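Local structure of uncharacterized protein (Bacillus cereus, 5F2H) at residues Tyr21-Met34 / Ile47-Leu60. The protein is of unknown function but belongs to the alpha/beta hydrolase superfamily and is probably a hydrolase, with a helical N-terminal domain ahead of its hydrolase-like domain. Numbering follows the deposited sequence.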
# COMPACT_ATOMS: atom_id res chain seq x y z
N TYR B 21 17.21 -43.25 2.56
CA TYR B 21 17.97 -43.98 3.56
C TYR B 21 17.06 -45.06 4.15
O TYR B 21 17.47 -46.19 4.32
CB TYR B 21 18.39 -43.03 4.67
CG TYR B 21 19.27 -43.62 5.74
CD1 TYR B 21 18.75 -44.34 6.80
CD2 TYR B 21 20.63 -43.40 5.70
CE1 TYR B 21 19.59 -44.84 7.80
CE2 TYR B 21 21.47 -43.89 6.68
CZ TYR B 21 20.95 -44.60 7.73
OH TYR B 21 21.85 -45.07 8.68
N ALA B 22 15.83 -44.67 4.46
CA ALA B 22 14.85 -45.60 5.02
C ALA B 22 14.35 -46.57 3.95
O ALA B 22 14.30 -47.78 4.17
CB ALA B 22 13.69 -44.83 5.63
N SER B 23 13.98 -46.02 2.80
CA SER B 23 13.47 -46.80 1.69
C SER B 23 14.49 -47.85 1.25
O SER B 23 14.24 -49.05 1.32
CB SER B 23 13.13 -45.87 0.52
OG SER B 23 12.72 -46.59 -0.62
N LYS B 24 15.65 -47.38 0.82
CA LYS B 24 16.74 -48.24 0.36
C LYS B 24 17.83 -48.18 1.42
O LYS B 24 17.57 -47.71 2.53
CB LYS B 24 17.22 -47.75 -1.00
CG LYS B 24 16.09 -47.70 -2.02
CD LYS B 24 16.51 -47.16 -3.38
CE LYS B 24 15.32 -47.13 -4.32
NZ LYS B 24 15.65 -46.61 -5.68
N GLY B 25 19.03 -48.67 1.13
CA GLY B 25 20.10 -48.63 2.13
C GLY B 25 20.82 -47.29 2.26
O GLY B 25 20.44 -46.28 1.66
N SER B 26 21.85 -47.27 3.10
CA SER B 26 22.66 -46.07 3.30
C SER B 26 23.53 -45.85 2.06
O SER B 26 24.01 -44.76 1.81
CB SER B 26 23.58 -46.25 4.49
OG SER B 26 22.85 -46.65 5.63
N LEU B 27 23.75 -46.93 1.33
CA LEU B 27 24.55 -46.90 0.11
C LEU B 27 23.82 -46.17 -1.01
O LEU B 27 24.37 -45.30 -1.68
CB LEU B 27 24.87 -48.32 -0.33
CG LEU B 27 25.70 -48.44 -1.60
CD1 LEU B 27 27.02 -47.69 -1.47
CD2 LEU B 27 25.94 -49.91 -1.90
N GLU B 28 22.54 -46.51 -1.15
CA GLU B 28 21.71 -45.94 -2.19
C GLU B 28 21.47 -44.47 -1.92
O GLU B 28 21.51 -43.65 -2.84
CB GLU B 28 20.38 -46.70 -2.30
CG GLU B 28 20.51 -48.17 -2.69
CD GLU B 28 21.23 -49.01 -1.63
OE1 GLU B 28 21.40 -48.53 -0.48
OE2 GLU B 28 21.61 -50.16 -1.94
N ALA B 29 21.24 -44.16 -0.65
CA ALA B 29 21.00 -42.78 -0.23
C ALA B 29 22.25 -41.94 -0.50
O ALA B 29 22.14 -40.77 -0.86
CB ALA B 29 20.61 -42.73 1.23
N TYR B 30 23.43 -42.53 -0.29
CA TYR B 30 24.70 -41.86 -0.53
C TYR B 30 24.79 -41.60 -2.03
O TYR B 30 25.13 -40.50 -2.49
CB TYR B 30 25.88 -42.73 -0.07
CG TYR B 30 27.21 -42.20 -0.54
CD1 TYR B 30 27.93 -41.29 0.21
CD2 TYR B 30 27.72 -42.56 -1.79
CE1 TYR B 30 29.12 -40.77 -0.25
CE2 TYR B 30 28.91 -42.06 -2.25
CZ TYR B 30 29.60 -41.16 -1.47
OH TYR B 30 30.79 -40.65 -1.93
N THR B 31 24.49 -42.63 -2.80
CA THR B 31 24.49 -42.52 -4.24
C THR B 31 23.47 -41.45 -4.65
O THR B 31 23.74 -40.69 -5.57
CB THR B 31 24.12 -43.85 -4.90
OG1 THR B 31 25.14 -44.82 -4.64
CG2 THR B 31 23.99 -43.68 -6.40
N TYR B 32 22.33 -41.38 -3.98
CA TYR B 32 21.30 -40.39 -4.35
C TYR B 32 21.79 -38.96 -4.22
O TYR B 32 21.75 -38.18 -5.18
CB TYR B 32 20.01 -40.55 -3.53
CG TYR B 32 18.89 -39.57 -3.95
CD1 TYR B 32 18.80 -38.29 -3.40
CD2 TYR B 32 17.93 -39.94 -4.88
CE1 TYR B 32 17.79 -37.40 -3.77
CE2 TYR B 32 16.92 -39.06 -5.26
CZ TYR B 32 16.86 -37.80 -4.72
OH TYR B 32 15.86 -36.92 -5.10
N ILE B 33 22.24 -38.61 -3.02
CA ILE B 33 22.72 -37.26 -2.76
C ILE B 33 23.91 -36.88 -3.63
O ILE B 33 24.05 -35.71 -3.97
CB ILE B 33 23.06 -37.05 -1.27
CG1 ILE B 33 23.22 -35.56 -0.95
CG2 ILE B 33 24.28 -37.85 -0.87
CD1 ILE B 33 23.38 -35.27 0.53
N MSE B 34 24.76 -37.85 -3.97
CA MSE B 34 25.92 -37.56 -4.81
C MSE B 34 25.45 -36.93 -6.10
O MSE B 34 25.91 -35.85 -6.45
CB MSE B 34 26.79 -38.79 -5.10
CG MSE B 34 27.49 -39.39 -3.87
SE MSE B 34 28.71 -38.07 -3.01
CE MSE B 34 30.06 -37.90 -4.43
N ILE B 47 25.34 -30.35 3.87
CA ILE B 47 25.39 -31.26 2.72
C ILE B 47 26.58 -32.22 2.87
O ILE B 47 26.45 -33.42 2.61
CB ILE B 47 25.46 -30.51 1.39
CG1 ILE B 47 24.16 -29.73 1.19
CG2 ILE B 47 25.61 -31.47 0.22
CD1 ILE B 47 24.17 -28.84 -0.03
N TYR B 48 27.73 -31.71 3.29
CA TYR B 48 28.89 -32.59 3.49
C TYR B 48 28.66 -33.58 4.61
O TYR B 48 29.08 -34.72 4.50
CB TYR B 48 30.19 -31.83 3.77
CG TYR B 48 30.81 -31.18 2.56
CD1 TYR B 48 31.60 -31.93 1.69
CD2 TYR B 48 30.67 -29.83 2.31
CE1 TYR B 48 32.20 -31.35 0.60
CE2 TYR B 48 31.27 -29.24 1.21
CZ TYR B 48 32.04 -30.00 0.37
OH TYR B 48 32.64 -29.44 -0.73
N ASN B 49 28.03 -33.13 5.69
CA ASN B 49 27.79 -34.00 6.82
C ASN B 49 27.01 -35.16 6.26
O ASN B 49 27.42 -36.31 6.43
CB ASN B 49 27.04 -33.29 7.94
CG ASN B 49 26.86 -34.17 9.17
OD1 ASN B 49 27.47 -35.23 9.30
ND2 ASN B 49 26.06 -33.70 10.10
N PHE B 50 25.91 -34.88 5.57
CA PHE B 50 25.12 -35.97 4.97
C PHE B 50 25.97 -36.90 4.12
O PHE B 50 25.89 -38.13 4.27
CB PHE B 50 23.93 -35.45 4.19
CG PHE B 50 22.71 -35.16 5.03
CD1 PHE B 50 22.67 -34.07 5.89
CD2 PHE B 50 21.57 -35.92 4.88
CE1 PHE B 50 21.54 -33.81 6.66
CE2 PHE B 50 20.43 -35.65 5.63
CZ PHE B 50 20.42 -34.60 6.53
N LYS B 51 26.82 -36.34 3.27
CA LYS B 51 27.65 -37.17 2.41
C LYS B 51 28.58 -38.14 3.14
O LYS B 51 28.50 -39.35 2.93
CB LYS B 51 28.44 -36.34 1.39
CG LYS B 51 27.58 -35.68 0.34
CD LYS B 51 28.40 -34.89 -0.66
CE LYS B 51 27.48 -34.27 -1.71
NZ LYS B 51 28.21 -33.57 -2.81
N TYR B 52 29.45 -37.63 4.01
CA TYR B 52 30.37 -38.53 4.69
C TYR B 52 29.69 -39.45 5.71
O TYR B 52 30.15 -40.56 5.94
CB TYR B 52 31.57 -37.80 5.30
CG TYR B 52 31.29 -36.89 6.47
CD1 TYR B 52 31.11 -37.41 7.75
CD2 TYR B 52 31.34 -35.51 6.34
CE1 TYR B 52 30.89 -36.58 8.84
CE2 TYR B 52 31.16 -34.67 7.42
CZ TYR B 52 30.92 -35.21 8.67
OH TYR B 52 30.70 -34.40 9.75
N ALA B 53 28.60 -38.99 6.31
CA ALA B 53 27.88 -39.83 7.27
C ALA B 53 27.31 -41.04 6.52
O ALA B 53 27.45 -42.19 6.96
CB ALA B 53 26.78 -39.05 7.94
N LEU B 54 26.72 -40.79 5.35
CA LEU B 54 26.17 -41.89 4.55
C LEU B 54 27.27 -42.81 4.04
O LEU B 54 27.13 -44.05 4.05
CB LEU B 54 25.28 -41.37 3.45
CG LEU B 54 24.04 -40.63 3.97
CD1 LEU B 54 23.22 -40.01 2.85
CD2 LEU B 54 23.15 -41.57 4.80
N ALA B 55 28.40 -42.21 3.68
CA ALA B 55 29.53 -42.98 3.19
C ALA B 55 29.99 -43.93 4.25
O ALA B 55 30.05 -45.14 4.03
CB ALA B 55 30.67 -42.06 2.79
N SER B 56 30.27 -43.37 5.44
CA SER B 56 30.75 -44.17 6.57
C SER B 56 29.74 -45.24 6.96
O SER B 56 30.10 -46.39 7.15
CB SER B 56 31.06 -43.29 7.76
OG SER B 56 31.57 -44.07 8.83
N ALA B 57 28.47 -44.88 7.01
CA ALA B 57 27.44 -45.85 7.36
C ALA B 57 27.41 -46.99 6.34
O ALA B 57 27.43 -48.16 6.71
CB ALA B 57 26.10 -45.17 7.41
N ALA B 58 27.39 -46.64 5.06
CA ALA B 58 27.37 -47.65 4.00
C ALA B 58 28.58 -48.60 4.00
O ALA B 58 28.51 -49.71 3.46
CB ALA B 58 27.24 -46.98 2.63
N GLY B 59 29.70 -48.14 4.55
CA GLY B 59 30.91 -48.96 4.61
C GLY B 59 32.00 -48.43 3.73
O GLY B 59 33.03 -49.07 3.57
N LEU B 60 31.77 -47.27 3.12
CA LEU B 60 32.74 -46.64 2.22
C LEU B 60 33.57 -45.72 3.08
O LEU B 60 33.46 -44.50 3.01
CB LEU B 60 32.01 -45.82 1.17
CG LEU B 60 31.03 -46.59 0.32
CD1 LEU B 60 30.39 -45.64 -0.68
CD2 LEU B 60 31.77 -47.71 -0.39
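Leu-54 is the knob of this interface: its side chain sits among Tyr-21 at the end of helix 10-23 and Ser-26, Ala-29 and Tyr-30 of the next helix. CD1 lies against Ala-29 (4.1 Å to CB), while CD2 lies at the edge of the Tyr-21 ring, near its plane. With CG of Tyr-30 anti to the backbone N (chi1 169°), the ring reaches alongside the turn from Lys-51 to Ala-55, its CD1 edge facing Lys-51 O in the ring plane at 3.4 Å and CE1 resting on Ala-55 CB at 3.6 Å. Leu-60 CD1 covers one ring face near the rim, and Met-34 CG, from Tyr-30's own helix, takes the opposite face. Farther along, Ile-33 points CD1 at Phe-50 CB (3.7 Å), and the extended Lys-51 chain passes obliquely over Ile-33 CG2 and the selenium of Met-34, a selenomethionine. At the other end Ala-58 CB packs on the backbone of Leu-27; the CA atoms of Leu-27 and Ala-58 are 4.9 Å apart, consistent with the small side chain. No hydrogen bond links the segments. Helices 26-34 and 47-58 run antiparallel at 150°, their axes 8.3 Å apart, a helical hairpin in the helical N-terminal domain, consistent with the TPR-type helix pairs of its family.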